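Local coordinates for putative SAM-dependent O-methyltranferase (Podospora anserina, PDB 4YMH), which binds S-adenosyl-L-methionine and its product S-adenosyl-L-homocysteine and probably transfers methyl groups to oxygen atoms of its substrates, at residues D89-I94 and G117-L122; I168-N173 and V228-W233; N173-G178 and V219-V224. All coordinates share one frame; numbering follows the deposited sequence.

How the contacts relate
All three contacts reach one mixed seven-stranded sheet, the Rossmann-like core of class I methyltransferases, whose strand order is 3-2-1-4-5-7-6. Contact 1 comes first along the chain and joins strands 93-98 and 120-124. Contact 2 pairs strands 167-171 and 228-233, its centre about 21 Å from that of contact 1. Contact 3 is nested inside the loop that contact 2 closes, shares Asn-173 with it, and reaches strand 217-222, outermost within this chain; their centres lie about 10 Å apart. Contacts 1 and 3 thus involve the two end strands of the chain's own sheet, their centres about 28 Å apart. Contact 2 comes nearest the bound S-adenosyl-L-homocysteine, and contacts 2 and 3 both touch the second subunit.

Contact 1: residues D89-I94 and G117-L122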
ATOM      1  N   ASP A  89      -1.585 -12.380  18.635  1.00 39.95           N
ATOM      2  CA  ASP A  89      -2.758 -12.221  19.494  1.00 46.82           C
ATOM      3  C   ASP A  89      -3.880 -13.200  19.164  1.00 44.47           C
ATOM      4  O   ASP A  89      -4.626 -13.617  20.047  1.00 46.50           O
ATOM      5  CB  ASP A  89      -3.283 -10.784  19.419  1.00 54.04           C
ATOM      6  CG  ASP A  89      -2.477  -9.822  20.281  1.00 59.72           C
ATOM      7  OD1 ASP A  89      -1.690 -10.296  21.128  1.00 59.89           O
ATOM      8  OD2 ASP A  89      -2.639  -8.592  20.123  1.00 62.31           O
ATOM      9  N   THR A  90      -3.992 -13.574  17.898  1.00 41.26           N
ATOM     10  CA  THR A  90      -5.065 -14.459  17.454  1.00 39.72           C
ATOM     11  C   THR A  90      -4.618 -15.901  17.216  1.00 40.34           C
ATOM     12  O   THR A  90      -5.449 -16.790  17.015  1.00 39.08           O
ATOM     13  CB  THR A  90      -5.669 -13.956  16.157  1.00 38.85           C
ATOM     14  OG1 THR A  90      -4.723 -14.162  15.102  1.00 39.06           O
ATOM     15  CG2 THR A  90      -5.985 -12.478  16.265  1.00 41.44           C
ATOM     16  N   LYS A  91      -3.306 -16.117  17.203  1.00 38.29           N
ATOM     17  CA  LYS A  91      -2.731 -17.418  16.876  1.00 36.81           C
ATOM     18  C   LYS A  91      -3.269 -17.936  15.534  1.00 32.92           C
ATOM     19  O   LYS A  91      -3.680 -19.093  15.421  1.00 33.91           O
ATOM     20  CB  LYS A  91      -3.009 -18.424  17.996  1.00 41.31           C
ATOM     21  CG  LYS A  91      -2.644 -17.926  19.402  1.00 46.17           C
ATOM     22  CD  LYS A  91      -1.151 -17.680  19.569  1.00 47.27           C
ATOM     23  CE  LYS A  91      -0.829 -17.115  20.952  1.00 50.05           C
ATOM     24  NZ  LYS A  91      -0.420 -18.161  21.931  1.00 53.11           N
ATOM     25  N   ALA A  92      -3.291 -17.058  14.532  1.00 29.30           N
ATOM     26  CA  ALA A  92      -3.624 -17.448  13.165  1.00 28.80           C
ATOM     27  C   ALA A  92      -2.754 -18.605  12.683  1.00 29.04           C
ATOM     28  O   ALA A  92      -1.555 -18.673  12.995  1.00 26.63           O
ATOM     29  CB  ALA A  92      -3.469 -16.255  12.209  1.00 24.20           C
ATOM     30  N   GLU A  93      -3.366 -19.512  11.926  1.00 29.00           N
ATOM     31  CA  GLU A  93      -2.624 -20.552  11.228  1.00 29.27           C
ATOM     32  C   GLU A  93      -1.900 -19.931  10.046  1.00 27.72           C
ATOM     33  O   GLU A  93      -2.453 -19.117   9.305  1.00 26.84           O
ATOM     34  CB  GLU A  93      -3.541 -21.688  10.747  1.00 34.32           C
ATOM     35  CG  GLU A  93      -2.773 -22.848  10.089  1.00 42.94           C
ATOM     36  CD  GLU A  93      -3.674 -23.939   9.505  1.00 49.94           C
ATOM     37  OE1 GLU A  93      -4.895 -23.714   9.368  1.00 52.53           O
ATOM     38  OE2 GLU A  93      -3.156 -25.033   9.187  1.00 51.76           O
ATOM     39  N   ILE A  94      -0.647 -20.313   9.884  1.00 29.88           N
ATOM     40  CA  ILE A  94       0.161 -19.834   8.777  1.00 26.41           C
ATOM     41  C   ILE A  94       0.656 -21.038   8.002  1.00 28.05           C
ATOM     42  O   ILE A  94       1.329 -21.898   8.553  1.00 28.81           O
ATOM     43  CB  ILE A  94       1.328 -18.988   9.276  1.00 26.39           C
ATOM     44  CG1 ILE A  94       0.770 -17.771  10.011  1.00 27.66           C
ATOM     45  CG2 ILE A  94       2.214 -18.552   8.120  1.00 23.12           C
ATOM     46  CD1 ILE A  94       1.712 -17.182  10.973  1.00 30.70           C
ATOM     47  N   GLY A 117       4.859 -22.054  17.296  1.00 53.67           N
ATOM     48  CA  GLY A 117       4.034 -23.151  17.756  1.00 54.87           C
ATOM     49  C   GLY A 117       3.694 -24.096  16.626  1.00 52.95           C
ATOM     50  O   GLY A 117       4.357 -24.110  15.589  1.00 54.52           O
ATOM     51  N   ASP A 118       2.632 -24.847  16.774  1.00 51.51           N
ATOM     52  CA  ASP A 118       2.156 -25.720  15.734  1.00 54.28           C
ATOM     53  C   ASP A 118       1.493 -24.907  14.652  1.00 47.89           C
ATOM     54  O   ASP A 118       1.271 -25.387  13.578  1.00 50.32           O
ATOM     55  CB  ASP A 118       1.106 -26.675  16.297  1.00 64.71           C
ATOM     56  CG  ASP A 118       1.718 -27.907  16.941  1.00 74.98           C
ATOM     57  OD1 ASP A 118       1.156 -28.991  16.779  1.00 77.81           O
ATOM     58  OD2 ASP A 118       2.766 -27.795  17.599  1.00 80.72           O
ATOM     59  N   ARG A 119       1.144 -23.669  14.949  1.00 41.22           N
ATOM     60  CA  ARG A 119       0.385 -22.863  13.978  1.00 35.57           C
ATOM     61  C   ARG A 119       1.123 -22.463  12.695  1.00 33.27           C
ATOM     62  O   ARG A 119       0.488 -21.995  11.746  1.00 35.52           O
ATOM     63  CB  ARG A 119      -0.162 -21.597  14.652  1.00 36.15           C
ATOM     64  CG  ARG A 119       0.839 -20.536  15.086  1.00 34.87           C
ATOM     65  CD  ARG A 119       0.073 -19.452  15.893  1.00 37.91           C
ATOM     66  NE  ARG A 119       0.892 -18.309  16.303  1.00 35.31           N
ATOM     67  CZ  ARG A 119       1.002 -17.171  15.618  1.00 30.18           C
ATOM     68  NH1 ARG A 119       0.351 -17.014  14.479  1.00 28.57           N
ATOM     69  NH2 ARG A 119       1.766 -16.189  16.070  1.00 33.65           N
ATOM     70  N   VAL A 120       2.444 -22.628  12.656  1.00 33.37           N
ATOM     71  CA  VAL A 120       3.200 -22.429  11.415  1.00 32.41           C
ATOM     72  C   VAL A 120       3.463 -23.778  10.764  1.00 32.95           C
ATOM     73  O   VAL A 120       4.058 -24.642  11.365  1.00 32.89           O
ATOM     74  CB  VAL A 120       4.536 -21.714  11.654  1.00 36.28           C
ATOM     75  CG1 VAL A 120       5.327 -21.626  10.364  1.00 35.89           C
ATOM     76  CG2 VAL A 120       4.294 -20.333  12.247  1.00 37.12           C
ATOM     77  N   LYS A 121       3.005 -23.948   9.536  1.00 32.26           N
ATOM     78  CA  LYS A 121       3.018 -25.235   8.872  1.00 35.59           C
ATOM     79  C   LYS A 121       3.713 -25.105   7.520  1.00 31.64           C
ATOM     80  O   LYS A 121       3.211 -24.431   6.630  1.00 28.76           O
ATOM     81  CB  LYS A 121       1.587 -25.746   8.700  1.00 40.83           C
ATOM     82  CG  LYS A 121       1.468 -27.153   8.141  1.00 50.29           C
ATOM     83  CD  LYS A 121       0.003 -27.535   7.989  1.00 57.98           C
ATOM     84  CE  LYS A 121      -0.161 -28.969   7.512  1.00 66.20           C
ATOM     85  NZ  LYS A 121      -1.598 -29.345   7.399  1.00 71.46           N
ATOM     86  N   LEU A 122       4.881 -25.728   7.385  1.00 33.13           N
ATOM     87  CA  LEU A 122       5.604 -25.712   6.117  1.00 35.27           C
ATOM     88  C   LEU A 122       5.274 -26.956   5.307  1.00 34.20           C
ATOM     89  O   LEU A 122       5.411 -28.079   5.786  1.00 35.20           O
ATOM     90  CB  LEU A 122       7.112 -25.620   6.343  1.00 37.67           C
ATOM     91  CG  LEU A 122       8.011 -25.668   5.106  1.00 42.51           C
ATOM     92  CD1 LEU A 122       7.674 -24.557   4.136  1.00 43.07           C
ATOM     93  CD2 LEU A 122       9.470 -25.584   5.518  1.00 46.78           C
TER
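Arg-119 lays its side chain along the backbone of Lys-91 and Ala-92. Its CG sits between the backbone N and the carbonyl carbon (chi1 68°), and the chain then runs extended to NE and turns at chi4 (94°), bringing NH1 to the carbonyl of Ala-92. NH1 donates to Ala-92 O at 2.9 Å; the acceptor lies in the guanidinium plane and the donor in the carbonyl plane, on a lone pair. One face of the guanidinium is covered by Lys-91 CA, and the Lys-91 side chain crosses that of Arg-119 at about a right angle, with CB 3.9 Å from Arg-119 CD. Ile-94 instead runs side by side with Arg-119, pointing the same way, and brings CD1 to 3.8 Å from Arg-119 NH1. NH1 also bonds Thr-87 OG1 and NH2 reaches Tyr-84 O, so several bonds fix the rotation of the group. A leucine here would probably leave the carbonyl of Ala-92 without its side-chain donor and the loop before the strand less firmly tied. Ile-94 and Val-120 form a parallel beta bridge: Ile-94 N donates to Arg-119 O at 2.8 Å, nearly straight, and Lys-121 N to Ile-94 O, also at 2.8 Å. The contact joins the strands of the beta-alpha-beta unit 93-98, 101-114 and 120-124. Ile-94 and Val-120 project from the same face of the sheet, where both meet Tyr-84 of helix 78-86, while Val-120 also touches Phe-111 of helix 101-114.

Contact 2: residues I168-N173 and V228-W233; sequences IILCDN and VTQIRW
Four backbone hydrogen bonds tie Ile-169 to Ile-231 and Cys-171 to Thr-229, each of these antiparallel pairs being bonded in both directions. All four are 2.9 Å long, from Ile-169 N to Ile-231 O, Ile-231 N to Ile-169 O, Cys-171 N to Thr-229 O and Thr-229 N to Cys-171 O, and every donor lies in the plane of its acceptor's carbonyl. Between them Leu-170 and Gln-230 form a non-hydrogen-bonded pair. CA-H...O contacts supplement the bonds; in one, Val-228 CA approaches Cys-171 O at 3.2 Å. The strand axes make an angle of 163°, close to antiparallel.

This is where the parallel part of the Rossmann-like methyltransferase sheet gives way to its reversed strand: 167-171 runs parallel to its other neighbour, 138-143, whereas 228-233 runs against it, the order 5-7-6 of class I methyltransferases.

Apolar packing differs on the two faces. Ile-169, Cys-171, Thr-229 and Ile-231 share one, which helix 150-159 covers through Ile-157, Tyr-150 and Val-154. There Ile-169 CB and Ile-231 CB stand 3.9 Å apart and their side chains cross at a slant, while Cys-171 SG, anti to its carbonyl carbon (chi1 -52°), lies 4.0 Å from Ile-231 CD1. On the other face Leu-170 runs beside Gln-230, pointing the same way, with CD2 3.8 Å from Gln-230 CG. Ile-168 lies aslant Gln-230, its CD1 4.1 Å from Gln-230 CB, and the second subunit adds its Asp-63 against Ile-168 and its Phe-59 against Gln-230.

Among the polar side chains, Asp-172 touches Val-228 CG2 through OD1, while OD2 makes a weak hydrogen bond to Gln-53 NE2. The side chain of Asp-172 comes within about 5 Å of the bound S-adenosyl-L-homocysteine.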
ATOM      1  N   ILE A 168      -7.562 -10.932   0.946  1.00 21.09           N
ATOM      2  CA  ILE A 168      -6.758 -10.269  -0.069  1.00 18.34           C
ATOM      3  C   ILE A 168      -5.586 -11.149  -0.481  1.00 18.64           C
ATOM      4  O   ILE A 168      -5.020 -11.894   0.329  1.00 20.78           O
ATOM      5  CB  ILE A 168      -6.236  -8.902   0.433  1.00 17.60           C
ATOM      6  CG1 ILE A 168      -5.758  -8.032  -0.725  1.00 22.40           C
ATOM      7  CG2 ILE A 168      -5.159  -9.070   1.507  1.00 20.47           C
ATOM      8  CD1 ILE A 168      -5.429  -6.613  -0.285  1.00 20.76           C
ATOM      9  N   ILE A 169      -5.241 -11.064  -1.754  1.00 16.07           N
ATOM     10  CA  ILE A 169      -4.013 -11.662  -2.247  1.00 17.66           C
ATOM     11  C   ILE A 169      -3.010 -10.555  -2.502  1.00 19.38           C
ATOM     12  O   ILE A 169      -3.329  -9.569  -3.149  1.00 17.12           O
ATOM     13  CB  ILE A 169      -4.212 -12.437  -3.551  1.00 17.53           C
ATOM     14  CG1 ILE A 169      -5.402 -13.383  -3.447  1.00 18.75           C
ATOM     15  CG2 ILE A 169      -2.906 -13.196  -3.911  1.00 18.34           C
ATOM     16  CD1 ILE A 169      -5.736 -14.068  -4.764  1.00 18.77           C
ATOM     17  N   LEU A 170      -1.800 -10.726  -1.988  1.00 18.07           N
ATOM     18  CA  LEU A 170      -0.699  -9.803  -2.217  1.00 14.54           C
ATOM     19  C   LEU A 170       0.373 -10.521  -3.001  1.00 16.48           C
ATOM     20  O   LEU A 170       0.922 -11.505  -2.527  1.00 18.95           O
ATOM     21  CB  LEU A 170      -0.129  -9.301  -0.892  1.00 13.58           C
ATOM     22  CG  LEU A 170      -1.157  -8.610   0.010  1.00 19.14           C
ATOM     23  CD1 LEU A 170      -0.592  -8.367   1.395  1.00 19.70           C
ATOM     24  CD2 LEU A 170      -1.619  -7.297  -0.635  1.00 20.61           C
ATOM     25  N   CYS A 171       0.666 -10.026  -4.193  1.00 14.22           N
ATOM     26  CA  CYS A 171       1.690 -10.635  -5.048  1.00 16.80           C
ATOM     27  C   CYS A 171       2.920  -9.738  -5.104  1.00 16.33           C
ATOM     28  O   CYS A 171       2.825  -8.567  -5.477  1.00 18.50           O
ATOM     29  CB  CYS A 171       1.141 -10.877  -6.452  1.00 18.92           C
ATOM     30  SG  CYS A 171      -0.433 -11.787  -6.500  1.00 21.29           S
ATOM     31  N   ASP A 172       4.074 -10.306  -4.752  1.00 17.16           N
ATOM     32  CA  ASP A 172       5.314  -9.547  -4.591  1.00 20.24           C
ATOM     33  C   ASP A 172       6.212  -9.583  -5.840  1.00 19.66           C
ATOM     34  O   ASP A 172       6.134 -10.513  -6.645  1.00 19.98           O
ATOM     35  CB  ASP A 172       6.071 -10.092  -3.378  1.00 24.76           C
ATOM     36  CG  ASP A 172       6.995  -9.081  -2.764  1.00 31.67           C
ATOM     37  OD1 ASP A 172       6.710  -7.874  -2.881  1.00 31.57           O
ATOM     38  OD2 ASP A 172       8.005  -9.492  -2.155  1.00 36.33           O
ATOM     39  N   ASN A 173       7.071  -8.571  -5.984  1.00 20.29           N
ATOM     40  CA  ASN A 173       8.015  -8.482  -7.103  1.00 22.41           C
ATOM     41  C   ASN A 173       7.391  -8.436  -8.485  1.00 20.89           C
ATOM     42  O   ASN A 173       8.026  -8.845  -9.460  1.00 22.54           O
ATOM     43  CB  ASN A 173       8.987  -9.671  -7.076  1.00 24.17           C
ATOM     44  CG  ASN A 173       9.838  -9.690  -5.837  1.00 27.75           C
ATOM     45  OD1 ASN A 173       9.719 -10.587  -4.996  1.00 33.36           O
ATOM     46  ND2 ASN A 173      10.709  -8.697  -5.710  1.00 22.44           N
ATOM     47  N   VAL A 228       3.608  -4.459  -6.086  1.00 17.30           N
ATOM     48  CA  VAL A 228       2.754  -5.358  -5.312  1.00 15.19           C
ATOM     49  C   VAL A 228       1.352  -5.375  -5.892  1.00 15.18           C
ATOM     50  O   VAL A 228       0.668  -4.355  -5.889  1.00 16.34           O
ATOM     51  CB  VAL A 228       2.682  -4.942  -3.837  1.00 14.02           C
ATOM     52  CG1 VAL A 228       1.699  -5.846  -3.066  1.00 13.94           C
ATOM     53  CG2 VAL A 228       4.093  -4.957  -3.211  1.00 12.98           C
ATOM     54  N   THR A 229       0.929  -6.521  -6.410  1.00 14.75           N
ATOM     55  CA  THR A 229      -0.429  -6.626  -6.907  1.00 15.92           C
ATOM     56  C   THR A 229      -1.377  -7.043  -5.784  1.00 17.54           C
ATOM     57  O   THR A 229      -1.190  -8.079  -5.158  1.00 18.40           O
ATOM     58  CB  THR A 229      -0.541  -7.614  -8.078  1.00 21.69           C
ATOM     59  OG1 THR A 229       0.365  -7.213  -9.126  1.00 21.78           O
ATOM     60  CG2 THR A 229      -1.951  -7.602  -8.611  1.00 20.73           C
ATOM     61  N   GLN A 230      -2.386  -6.212  -5.526  1.00 16.28           N
ATOM     62  CA  GLN A 230      -3.455  -6.523  -4.572  1.00 15.43           C
ATOM     63  C   GLN A 230      -4.641  -7.085  -5.333  1.00 17.62           C
ATOM     64  O   GLN A 230      -5.089  -6.495  -6.325  1.00 15.97           O
ATOM     65  CB  GLN A 230      -3.894  -5.265  -3.793  1.00 13.63           C
ATOM     66  CG  GLN A 230      -2.757  -4.607  -3.024  1.00 21.52           C
ATOM     67  CD  GLN A 230      -3.198  -3.406  -2.208  1.00 24.93           C
ATOM     68  OE1 GLN A 230      -4.343  -2.964  -2.286  1.00 25.66           O
ATOM     69  NE2 GLN A 230      -2.286  -2.885  -1.406  1.00 24.35           N
ATOM     70  N   ILE A 231      -5.166  -8.207  -4.869  1.00 18.06           N
ATOM     71  CA  ILE A 231      -6.300  -8.842  -5.534  1.00 16.29           C
ATOM     72  C   ILE A 231      -7.397  -9.101  -4.512  1.00 19.48           C
ATOM     73  O   ILE A 231      -7.124  -9.634  -3.436  1.00 17.93           O
ATOM     74  CB  ILE A 231      -5.899 -10.170  -6.210  1.00 18.41           C
ATOM     75  CG1 ILE A 231      -4.736  -9.958  -7.191  1.00 16.19           C
ATOM     76  CG2 ILE A 231      -7.101 -10.787  -6.912  1.00 19.01           C
ATOM     77  CD1 ILE A 231      -4.173 -11.271  -7.773  1.00 15.26           C
ATOM     78  N   ARG A 232      -8.632  -8.723  -4.837  1.00 17.32           N
ATOM     79  CA  ARG A 232      -9.758  -9.070  -3.961  1.00 17.57           C
ATOM     80  C   ARG A 232     -10.900  -9.598  -4.806  1.00 19.12           C
ATOM     81  O   ARG A 232     -10.934  -9.372  -6.008  1.00 18.08           O
ATOM     82  CB  ARG A 232     -10.225  -7.856  -3.136  1.00 19.65           C
ATOM     83  CG  ARG A 232     -10.823  -6.730  -3.968  1.00 19.20           C
ATOM     84  CD  ARG A 232     -11.311  -5.531  -3.127  1.00 22.26           C
ATOM     85  NE  ARG A 232     -12.497  -5.856  -2.328  1.00 23.03           N
ATOM     86  CZ  ARG A 232     -13.757  -5.654  -2.718  1.00 24.55           C
ATOM     87  NH1 ARG A 232     -14.024  -5.113  -3.908  1.00 27.84           N
ATOM     88  NH2 ARG A 232     -14.758  -5.997  -1.919  1.00 28.48           N
ATOM     89  N   TRP A 233     -11.842 -10.302  -4.197  1.00 17.25           N
ATOM     90  CA  TRP A 233     -13.080 -10.599  -4.904  1.00 20.00           C
ATOM     91  C   TRP A 233     -13.811  -9.291  -5.182  1.00 23.04           C
ATOM     92  O   TRP A 233     -13.872  -8.420  -4.302  1.00 21.37           O
ATOM     93  CB  TRP A 233     -13.999 -11.509  -4.083  1.00 23.78           C
ATOM     94  CG  TRP A 233     -13.473 -12.873  -3.746  1.00 21.91           C
ATOM     95  CD1 TRP A 233     -13.042 -13.303  -2.522  1.00 23.34           C
ATOM     96  CD2 TRP A 233     -13.371 -14.000  -4.625  1.00 18.66           C
ATOM     97  NE1 TRP A 233     -12.669 -14.622  -2.590  1.00 23.87           N
ATOM     98  CE2 TRP A 233     -12.855 -15.074  -3.868  1.00 27.29           C
ATOM     99  CE3 TRP A 233     -13.657 -14.205  -5.981  1.00 21.12           C
ATOM    100  CZ2 TRP A 233     -12.624 -16.336  -4.418  1.00 29.13           C
ATOM    101  CZ3 TRP A 233     -13.421 -15.467  -6.531  1.00 22.27           C
ATOM    102  CH2 TRP A 233     -12.914 -16.510  -5.748  1.00 28.86           C
TER

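Contact 3: residues N173-G178 and V219-V224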
ATOM      1  N   ASN A 173       7.071  -8.571  -5.984  1.00 20.29           N
ATOM      2  CA  ASN A 173       8.015  -8.482  -7.103  1.00 22.41           C
ATOM      3  C   ASN A 173       7.391  -8.436  -8.485  1.00 20.89           C
ATOM      4  O   ASN A 173       8.026  -8.845  -9.460  1.00 22.54           O
ATOM      5  CB  ASN A 173       8.987  -9.671  -7.076  1.00 24.17           C
ATOM      6  CG  ASN A 173       9.838  -9.690  -5.837  1.00 27.75           C
ATOM      7  OD1 ASN A 173       9.719 -10.587  -4.996  1.00 33.36           O
ATOM      8  ND2 ASN A 173      10.709  -8.697  -5.710  1.00 22.44           N
ATOM      9  N   VAL A 174       6.171  -7.925  -8.599  1.00 14.30           N
ATOM     10  CA  VAL A 174       5.488  -7.969  -9.890  1.00 15.07           C
ATOM     11  C   VAL A 174       6.170  -7.088 -10.955  1.00 16.18           C
ATOM     12  O   VAL A 174       6.026  -7.329 -12.160  1.00 15.21           O
ATOM     13  CB  VAL A 174       3.987  -7.607  -9.687  1.00 18.00           C
ATOM     14  CG1 VAL A 174       3.208  -7.614 -10.998  1.00 18.56           C
ATOM     15  CG2 VAL A 174       3.374  -8.635  -8.752  1.00 17.24           C
ATOM     16  N   PHE A 175       6.935  -6.088 -10.524  1.00 16.26           N
ATOM     17  CA  PHE A 175       7.633  -5.215 -11.476  1.00 15.41           C
ATOM     18  C   PHE A 175       8.871  -5.862 -12.093  1.00 16.62           C
ATOM     19  O   PHE A 175       9.370  -5.382 -13.106  1.00 19.57           O
ATOM     20  CB  PHE A 175       8.081  -3.916 -10.802  1.00 16.58           C
ATOM     21  CG  PHE A 175       6.970  -2.917 -10.581  1.00 16.22           C
ATOM     22  CD1 PHE A 175       5.722  -3.084 -11.169  1.00 15.12           C
ATOM     23  CD2 PHE A 175       7.191  -1.799  -9.799  1.00 15.26           C
ATOM     24  CE1 PHE A 175       4.715  -2.143 -10.971  1.00 12.88           C
ATOM     25  CE2 PHE A 175       6.180  -0.860  -9.590  1.00 18.32           C
ATOM     26  CZ  PHE A 175       4.948  -1.033 -10.177  1.00 17.28           C
ATOM     27  N   ALA A 176       9.394  -6.896 -11.441  1.00 14.41           N
ATOM     28  CA  ALA A 176      10.645  -7.538 -11.871  1.00 17.90           C
ATOM     29  C   ALA A 176      11.730  -6.475 -12.093  1.00 20.00           C
ATOM     30  O   ALA A 176      12.347  -6.406 -13.163  1.00 17.23           O
ATOM     31  CB  ALA A 176      10.419  -8.368 -13.156  1.00 18.38           C
ATOM     32  N   ARG A 177      11.893  -5.618 -11.091  1.00 17.82           N
ATOM     33  CA  ARG A 177      12.871  -4.526 -11.070  1.00 17.74           C
ATOM     34  C   ARG A 177      12.559  -3.403 -12.059  1.00 19.28           C
ATOM     35  O   ARG A 177      13.363  -2.479 -12.239  1.00 21.89           O
ATOM     36  CB  ARG A 177      14.275  -5.081 -11.335  1.00 24.33           C
ATOM     37  CG  ARG A 177      14.657  -6.245 -10.420  1.00 25.31           C
ATOM     38  CD  ARG A 177      14.782  -5.789  -8.989  1.00 27.24           C
ATOM     39  NE  ARG A 177      15.626  -6.699  -8.215  1.00 33.49           N
ATOM     40  CZ  ARG A 177      15.181  -7.599  -7.343  1.00 36.73           C
ATOM     41  NH1 ARG A 177      13.882  -7.726  -7.107  1.00 37.46           N
ATOM     42  NH2 ARG A 177      16.048  -8.371  -6.693  1.00 34.73           N
ATOM     43  N   GLY A 178      11.391  -3.478 -12.689  1.00 15.99           N
ATOM     44  CA  GLY A 178      10.995  -2.534 -13.715  1.00 17.17           C
ATOM     45  C   GLY A 178      10.859  -3.220 -15.062  1.00 16.71           C
ATOM     46  O   GLY A 178      10.217  -2.712 -15.963  1.00 16.04           O
ATOM     47  N   VAL A 219      -8.477  -5.595  -9.065  1.00 15.79           N
ATOM     48  CA  VAL A 219      -7.021  -5.592  -9.060  1.00 15.72           C
ATOM     49  C   VAL A 219      -6.442  -4.200  -8.865  1.00 15.44           C
ATOM     50  O   VAL A 219      -6.918  -3.217  -9.459  1.00 19.32           O
ATOM     51  CB  VAL A 219      -6.457  -6.165 -10.386  1.00 22.81           C
ATOM     52  CG1 VAL A 219      -4.923  -6.155 -10.376  1.00 20.70           C
ATOM     53  CG2 VAL A 219      -7.013  -7.566 -10.651  1.00 22.50           C
ATOM     54  N   LEU A 220      -5.412  -4.114  -8.032  1.00 16.31           N
ATOM     55  CA  LEU A 220      -4.648  -2.878  -7.923  1.00 17.88           C
ATOM     56  C   LEU A 220      -3.176  -3.201  -7.936  1.00 17.32           C
ATOM     57  O   LEU A 220      -2.680  -3.860  -7.016  1.00 16.58           O
ATOM     58  CB  LEU A 220      -4.980  -2.117  -6.643  1.00 15.77           C
ATOM     59  CG  LEU A 220      -4.099  -0.887  -6.440  1.00 16.66           C
ATOM     60  CD1 LEU A 220      -4.434   0.145  -7.536  1.00 21.50           C
ATOM     61  CD2 LEU A 220      -4.314  -0.288  -5.046  1.00 21.91           C
ATOM     62  N   LEU A 221      -2.485  -2.739  -8.969  1.00 13.42           N
ATOM     63  CA  LEU A 221      -1.042  -2.905  -9.055  1.00 15.86           C
ATOM     64  C   LEU A 221      -0.398  -1.690  -8.419  1.00 17.38           C
ATOM     65  O   LEU A 221      -0.323  -0.619  -9.015  1.00 18.01           O
ATOM     66  CB  LEU A 221      -0.591  -3.092 -10.509  1.00 19.76           C
ATOM     67  CG  LEU A 221       0.919  -3.273 -10.732  1.00 19.40           C
ATOM     68  CD1 LEU A 221       1.573  -4.180  -9.692  1.00 19.13           C
ATOM     69  CD2 LEU A 221       1.212  -3.786 -12.171  1.00 18.11           C
ATOM     70  N   LEU A 222       0.019  -1.875  -7.170  1.00 18.67           N
ATOM     71  CA  LEU A 222       0.586  -0.827  -6.327  1.00 18.06           C
ATOM     72  C   LEU A 222       2.077  -0.618  -6.574  1.00 18.92           C
ATOM     73  O   LEU A 222       2.883  -1.564  -6.422  1.00 17.50           O
ATOM     74  CB  LEU A 222       0.339  -1.189  -4.864  1.00 22.78           C
ATOM     75  CG  LEU A 222       0.225  -0.058  -3.850  1.00 29.24           C
ATOM     76  CD1 LEU A 222      -0.894   0.877  -4.261  1.00 29.08           C
ATOM     77  CD2 LEU A 222      -0.019  -0.634  -2.462  1.00 28.15           C
ATOM     78  N   PRO A 223       2.464   0.618  -6.951  1.00 18.75           N
ATOM     79  CA  PRO A 223       3.873   0.886  -7.263  1.00 17.55           C
ATOM     80  C   PRO A 223       4.684   1.118  -5.984  1.00 20.53           C
ATOM     81  O   PRO A 223       5.196   2.221  -5.737  1.00 19.25           O
ATOM     82  CB  PRO A 223       3.813   2.148  -8.129  1.00 17.97           C
ATOM     83  CG  PRO A 223       2.610   2.889  -7.580  1.00 16.46           C
ATOM     84  CD  PRO A 223       1.612   1.809  -7.161  1.00 21.82           C
ATOM     85  N   VAL A 224       4.768   0.067  -5.172  1.00 15.30           N
ATOM     86  CA  VAL A 224       5.522   0.104  -3.919  1.00 17.48           C
ATOM     87  C   VAL A 224       6.476  -1.103  -3.920  1.00 15.03           C
ATOM     88  O   VAL A 224       6.165  -2.131  -4.503  1.00 17.03           O
ATOM     89  CB  VAL A 224       4.560   0.089  -2.689  1.00 14.96           C
ATOM     90  CG1 VAL A 224       3.915  -1.284  -2.511  1.00 15.12           C
ATOM     91  CG2 VAL A 224       5.249   0.587  -1.394  1.00 16.90           C
TER
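The ring of Phe-175 has Pro-223 CB at its edge, in plane, 3.9 Å from CZ, while Leu-221 CD1 approaches obliquely, 4.0 Å from CE1. Pro-223 CA also comes in obliquely, 3.7 Å from Phe-175 CZ. The ring and the proline lie side by side, pointing the same way, whereas Leu-221 crosses the ring at a slant. With CG anti to its carbonyl carbon (chi1 -77°), Phe-175 brings the far end of its ring against both, CE1 to Leu-221 and CZ to Pro-223. Leu-221 CD1 has a second neighbour in Val-174 CG1, at 4.0 Å, so this methyl bridges two consecutive residues of the loop.

Residues Asn-173 to Ala-176 form a type I beta turn, closed by Ala-176 N on Asn-173 O at 3.1 Å, and Pro-223 is the centre of an inverse gamma turn just beyond strand 217-222. The loop after strand 167-171 is packed against the end strand of this chain's Rossmann-like sheet by apolar contacts, with no hydrogen bond between the two segments. Asp-226 ties the loop further, forming a salt bridge with Arg-177 and a hydrogen bond with Asn-173 ND2. Cys-20 of the second subunit packs on Phe-175, and Ser-24 OG of that subunit hydrogen-bonds Leu-221 N.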